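Local coordinates for protein isocitrate dehydrogenase [NAD] subunit 1, mitochondrial (Saccharomyces cerevisiae, PDB 3BLX) that belongs to the octameric, NAD-dependent mitochondrial enzyme that oxidatively decarboxylates isocitrate to 2-oxoglutarate in the citric acid cycle, and also binds RNA, at residues Thr289-Leu299 with Ala308-His316. Sequence-based numbering, arbitrary orientation.
Sequences TAMILSSTLML and ATRISKAVH
The carbonyl oxygen of Leu293 is gripped twice within its own helix: Thr296 OG1 donates to Leu293 O at 2.9 Å, and Leu297 N reaches it from the same face of the carbonyl plane. With OG1 between the backbone N and the carbonyl carbon (chi1 76°), the threonine returns its hydroxyl to the helix and frees its methyl for the interface, where CG2 lies 3.7 Å from Ile311 CG2. Threonine suits this place because it offers both a polar and an apolar branch. A serine here would probably keep the hydroxyl bond but leave Ile311 CG2 with one methyl partner fewer and a small gap beside it. Next to it the helices come close, Thr296 CA and Ala308 CA being 4.9 Å apart; small alanine suits this spot, and Ala308 CB packs 3.7 Å from Leu299 CB. Beta-branched Ile311 serves several partners at once: its CG2 also meets Ile292 CG2, while its CD1 meets Leu299 CD1, the two side chains crossing at about a right angle. Branched Val315 spreads its methyls, CG1 to Ile292 CG2 and CG2 to Leu293 CD2 (4.0 Å). No hydrogen bond joins the segments, which run antiparallel at 162° as an apolar helical hairpin. Helix 27-42 packs against Ile292 and Ser295, strand 258-262 touches Leu293 and Ser294, and helix 335-347 covers Ala314 and Val315.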
ATOM      1  N   THR E 289     -31.730   2.486 -29.610  1.00 24.34           N
ATOM      2  CA  THR E 289     -31.927   3.654 -28.749  1.00 34.51           C
ATOM      3  C   THR E 289     -31.203   3.601 -27.381  1.00 33.30           C
ATOM      4  O   THR E 289     -30.548   4.562 -26.985  1.00 28.76           O
ATOM      5  CB  THR E 289     -33.448   3.935 -28.538  1.00 33.13           C
ATOM      6  OG1 THR E 289     -34.056   4.174 -29.800  1.00 29.06           O
ATOM      7  CG2 THR E 289     -33.674   5.129 -27.675  1.00 27.94           C
ATOM      8  N   ALA E 290     -31.330   2.480 -26.676  1.00 25.14           N
ATOM      9  CA  ALA E 290     -30.754   2.318 -25.351  1.00 24.61           C
ATOM     10  C   ALA E 290     -29.253   2.427 -25.427  1.00 23.08           C
ATOM     11  O   ALA E 290     -28.648   3.121 -24.641  1.00 27.40           O
ATOM     12  CB  ALA E 290     -31.171   0.983 -24.720  1.00 19.89           C
ATOM     13  N   MET E 291     -28.656   1.740 -26.384  1.00 22.02           N
ATOM     14  CA  MET E 291     -27.219   1.852 -26.627  1.00 26.76           C
ATOM     15  C   MET E 291     -26.795   3.290 -26.994  1.00 29.44           C
ATOM     16  O   MET E 291     -25.832   3.801 -26.459  1.00 24.75           O
ATOM     17  CB  MET E 291     -26.773   0.870 -27.711  1.00 15.97           C
ATOM     18  CG  MET E 291     -25.313   0.735 -27.811  1.00 33.12           C
ATOM     19  SD  MET E 291     -24.618   0.180 -26.263  1.00 30.36           S
ATOM     20  CE  MET E 291     -25.173  -1.511 -26.224  1.00 47.38           C
ATOM     21  N   ILE E 292     -27.533   3.944 -27.879  1.00 27.48           N
ATOM     22  CA  ILE E 292     -27.197   5.290 -28.270  1.00 29.17           C
ATOM     23  C   ILE E 292     -27.290   6.274 -27.095  1.00 34.71           C
ATOM     24  O   ILE E 292     -26.390   7.091 -26.880  1.00 30.55           O
ATOM     25  CB  ILE E 292     -28.099   5.774 -29.426  1.00 34.24           C
ATOM     26  CG1 ILE E 292     -28.025   4.795 -30.610  1.00 38.72           C
ATOM     27  CG2 ILE E 292     -27.688   7.185 -29.868  1.00 25.27           C
ATOM     28  CD1 ILE E 292     -28.998   5.100 -31.761  1.00 22.21           C
ATOM     29  N   LEU E 293     -28.392   6.209 -26.354  1.00 26.41           N
ATOM     30  CA  LEU E 293     -28.580   7.069 -25.202  1.00 34.67           C
ATOM     31  C   LEU E 293     -27.528   6.808 -24.112  1.00 35.45           C
ATOM     32  O   LEU E 293     -27.063   7.728 -23.440  1.00 29.29           O
ATOM     33  CB  LEU E 293     -29.991   6.901 -24.640  1.00 32.31           C
ATOM     34  CG  LEU E 293     -31.068   7.437 -25.579  1.00 34.91           C
ATOM     35  CD1 LEU E 293     -32.442   7.361 -24.946  1.00 22.21           C
ATOM     36  CD2 LEU E 293     -30.736   8.862 -25.965  1.00 19.74           C
ATOM     37  N   SER E 294     -27.161   5.550 -23.931  1.00 28.34           N
ATOM     38  CA  SER E 294     -26.111   5.221 -22.994  1.00 32.55           C
ATOM     39  C   SER E 294     -24.834   5.847 -23.512  1.00 28.46           C
ATOM     40  O   SER E 294     -24.032   6.347 -22.746  1.00 23.93           O
ATOM     41  CB  SER E 294     -25.948   3.702 -22.888  1.00 29.31           C
ATOM     42  OG  SER E 294     -27.072   3.135 -22.247  1.00 26.28           O
ATOM     43  N   SER E 295     -24.689   5.816 -24.826  1.00 21.25           N
ATOM     44  CA  SER E 295     -23.570   6.421 -25.521  1.00 26.03           C
ATOM     45  C   SER E 295     -23.437   7.887 -25.168  1.00 31.46           C
ATOM     46  O   SER E 295     -22.322   8.406 -25.085  1.00 29.74           O
ATOM     47  CB  SER E 295     -23.792   6.317 -27.036  1.00 23.50           C
ATOM     48  OG  SER E 295     -22.585   6.392 -27.722  1.00 39.15           O
ATOM     49  N   THR E 296     -24.570   8.569 -25.002  1.00 24.42           N
ATOM     50  CA  THR E 296     -24.526   9.987 -24.720  1.00 27.76           C
ATOM     51  C   THR E 296     -24.213  10.247 -23.255  1.00 33.88           C
ATOM     52  O   THR E 296     -23.548  11.226 -22.943  1.00 35.16           O
ATOM     53  CB  THR E 296     -25.791  10.733 -25.186  1.00 34.33           C
ATOM     54  OG1 THR E 296     -26.870  10.479 -24.291  1.00 28.62           O
ATOM     55  CG2 THR E 296     -26.160  10.297 -26.577  1.00 29.58           C
ATOM     56  N   LEU E 297     -24.666   9.368 -22.358  1.00 33.95           N
ATOM     57  CA  LEU E 297     -24.234   9.426 -20.957  1.00 22.43           C
ATOM     58  C   LEU E 297     -22.717   9.384 -20.892  1.00 22.65           C
ATOM     59  O   LEU E 297     -22.102  10.107 -20.123  1.00 35.85           O
ATOM     60  CB  LEU E 297     -24.809   8.274 -20.149  1.00 22.00           C
ATOM     61  CG  LEU E 297     -26.305   8.341 -19.853  1.00 29.99           C
ATOM     62  CD1 LEU E 297     -26.756   7.188 -18.953  1.00 22.51           C
ATOM     63  CD2 LEU E 297     -26.622   9.652 -19.194  1.00 27.30           C
ATOM     64  N   MET E 298     -22.120   8.533 -21.708  1.00 17.96           N
ATOM     65  CA  MET E 298     -20.670   8.428 -21.800  1.00 25.98           C
ATOM     66  C   MET E 298     -20.040   9.731 -22.305  1.00 33.12           C
ATOM     67  O   MET E 298     -19.035  10.182 -21.777  1.00 31.99           O
ATOM     68  CB  MET E 298     -20.256   7.244 -22.675  1.00 16.91           C
ATOM     69  CG  MET E 298     -18.783   7.035 -22.703  1.00 15.41           C
ATOM     70  SD  MET E 298     -18.278   5.884 -23.970  1.00 36.79           S
ATOM     71  CE  MET E 298     -18.736   6.811 -25.449  1.00 30.70           C
ATOM     72  N   LEU E 299     -20.637  10.338 -23.323  1.00 37.38           N
ATOM     73  CA  LEU E 299     -20.143  11.605 -23.844  1.00 31.72           C
ATOM     74  C   LEU E 299     -20.141  12.683 -22.748  1.00 32.71           C
ATOM     75  O   LEU E 299     -19.131  13.360 -22.542  1.00 27.11           O
ATOM     76  CB  LEU E 299     -20.976  12.048 -25.051  1.00 28.86           C
ATOM     77  CG  LEU E 299     -20.780  11.225 -26.334  1.00 38.57           C
ATOM     78  CD1 LEU E 299     -21.770  11.646 -27.390  1.00 32.65           C
ATOM     79  CD2 LEU E 299     -19.358  11.307 -26.875  1.00 23.52           C
ATOM     80  N   ALA E 308     -23.203  15.332 -27.198  1.00 38.72           N
ATOM     81  CA  ALA E 308     -24.214  14.520 -26.556  1.00 37.70           C
ATOM     82  C   ALA E 308     -25.585  15.143 -26.679  1.00 46.89           C
ATOM     83  O   ALA E 308     -26.581  14.435 -26.784  1.00 54.93           O
ATOM     84  CB  ALA E 308     -23.879  14.291 -25.096  1.00 33.87           C
ATOM     85  N   THR E 309     -25.647  16.472 -26.634  1.00 54.86           N
ATOM     86  CA  THR E 309     -26.930  17.159 -26.713  1.00 53.12           C
ATOM     87  C   THR E 309     -27.496  16.978 -28.122  1.00 50.15           C
ATOM     88  O   THR E 309     -28.688  16.722 -28.295  1.00 38.63           O
ATOM     89  CB  THR E 309     -26.800  18.651 -26.366  1.00 49.41           C
ATOM     90  OG1 THR E 309     -26.098  18.788 -25.126  1.00 54.42           O
ATOM     91  CG2 THR E 309     -28.162  19.275 -26.226  1.00 31.68           C
ATOM     92  N   ARG E 310     -26.617  17.074 -29.115  1.00 36.85           N
ATOM     93  CA  ARG E 310     -27.020  16.933 -30.501  1.00 48.56           C
ATOM     94  C   ARG E 310     -27.547  15.530 -30.793  1.00 50.08           C
ATOM     95  O   ARG E 310     -28.649  15.374 -31.321  1.00 45.30           O
ATOM     96  CB  ARG E 310     -25.855  17.280 -31.429  1.00 45.52           C
ATOM     97  CG  ARG E 310     -25.503  18.761 -31.445  1.00 49.70           C
ATOM     98  CD  ARG E 310     -24.183  18.997 -32.148  1.00 53.96           C
ATOM     99  NE  ARG E 310     -24.107  18.311 -33.436  1.00 58.41           N
ATOM    100  CZ  ARG E 310     -24.663  18.769 -34.549  1.00 64.60           C
ATOM    101  NH1 ARG E 310     -25.343  19.907 -34.517  1.00 51.07           N
ATOM    102  NH2 ARG E 310     -24.542  18.091 -35.685  1.00 50.61           N
ATOM    103  N   ILE E 311     -26.758  14.520 -30.435  1.00 49.25           N
ATOM    104  CA  ILE E 311     -27.134  13.135 -30.669  1.00 40.67           C
ATOM    105  C   ILE E 311     -28.422  12.794 -29.955  1.00 43.51           C
ATOM    106  O   ILE E 311     -29.261  12.063 -30.476  1.00 35.76           O
ATOM    107  CB  ILE E 311     -26.066  12.175 -30.208  1.00 39.22           C
ATOM    108  CG1 ILE E 311     -24.847  12.303 -31.120  1.00 28.76           C
ATOM    109  CG2 ILE E 311     -26.622  10.763 -30.202  1.00 29.75           C
ATOM    110  CD1 ILE E 311     -23.673  11.478 -30.665  1.00 33.17           C
ATOM    111  N   SER E 312     -28.589  13.351 -28.766  1.00 39.07           N
ATOM    112  CA  SER E 312     -29.794  13.111 -27.997  1.00 40.45           C
ATOM    113  C   SER E 312     -31.034  13.739 -28.646  1.00 43.35           C
ATOM    114  O   SER E 312     -32.108  13.142 -28.661  1.00 45.88           O
ATOM    115  CB  SER E 312     -29.622  13.624 -26.568  1.00 40.63           C
ATOM    116  OG  SER E 312     -30.711  13.223 -25.739  1.00 53.62           O
ATOM    117  N   LYS E 313     -30.889  14.953 -29.165  1.00 53.43           N
ATOM    118  CA  LYS E 313     -31.999  15.637 -29.826  1.00 51.35           C
ATOM    119  C   LYS E 313     -32.383  14.891 -31.110  1.00 48.44           C
ATOM    120  O   LYS E 313     -33.551  14.631 -31.376  1.00 40.95           O
ATOM    121  CB  LYS E 313     -31.629  17.085 -30.131  1.00 52.21           C
ATOM    122  CG  LYS E 313     -32.797  17.954 -30.558  1.00 71.42           C
ATOM    123  CD  LYS E 313     -32.350  19.384 -30.834  1.00 87.97           C
ATOM    124  CE  LYS E 313     -33.538  20.279 -31.140  1.00 83.83           C
ATOM    125  NZ  LYS E 313     -33.120  21.699 -31.312  1.00 72.79           N
ATOM    126  N   ALA E 314     -31.384  14.523 -31.892  1.00 36.89           N
ATOM    127  CA  ALA E 314     -31.613  13.695 -33.066  1.00 34.55           C
ATOM    128  C   ALA E 314     -32.457  12.432 -32.801  1.00 46.34           C
ATOM    129  O   ALA E 314     -33.396  12.162 -33.538  1.00 51.38           O
ATOM    130  CB  ALA E 314     -30.269  13.337 -33.747  1.00 34.01           C
ATOM    131  N   VAL E 315     -32.139  11.650 -31.772  1.00 38.78           N
ATOM    132  CA  VAL E 315     -32.883  10.413 -31.601  1.00 41.89           C
ATOM    133  C   VAL E 315     -34.268  10.681 -31.024  1.00 43.42           C
ATOM    134  O   VAL E 315     -35.213   9.987 -31.377  1.00 34.39           O
ATOM    135  CB  VAL E 315     -32.130   9.270 -30.824  1.00 36.77           C
ATOM    136  CG1 VAL E 315     -30.642   9.495 -30.803  1.00 31.93           C
ATOM    137  CG2 VAL E 315     -32.679   9.081 -29.430  1.00 33.53           C
ATOM    138  N   HIS E 316     -34.400  11.691 -30.168  1.00 38.99           N
ATOM    139  CA  HIS E 316     -35.708  12.028 -29.625  1.00 46.72           C
ATOM    140  C   HIS E 316     -36.652  12.519 -30.719  1.00 55.79           C
ATOM    141  O   HIS E 316     -37.844  12.208 -30.715  1.00 40.74           O
ATOM    142  CB  HIS E 316     -35.582  13.084 -28.536  1.00 42.56           C
ATOM    143  CG  HIS E 316     -34.967  12.571 -27.276  1.00 60.29           C
ATOM    144  ND1 HIS E 316     -35.427  11.445 -26.631  1.00 59.81           N
ATOM    145  CD2 HIS E 316     -33.925  13.025 -26.540  1.00 60.35           C
ATOM    146  CE1 HIS E 316     -34.699  11.228 -25.552  1.00 58.69           C
ATOM    147  NE2 HIS E 316     -33.779  12.172 -25.474  1.00 58.47           N
TER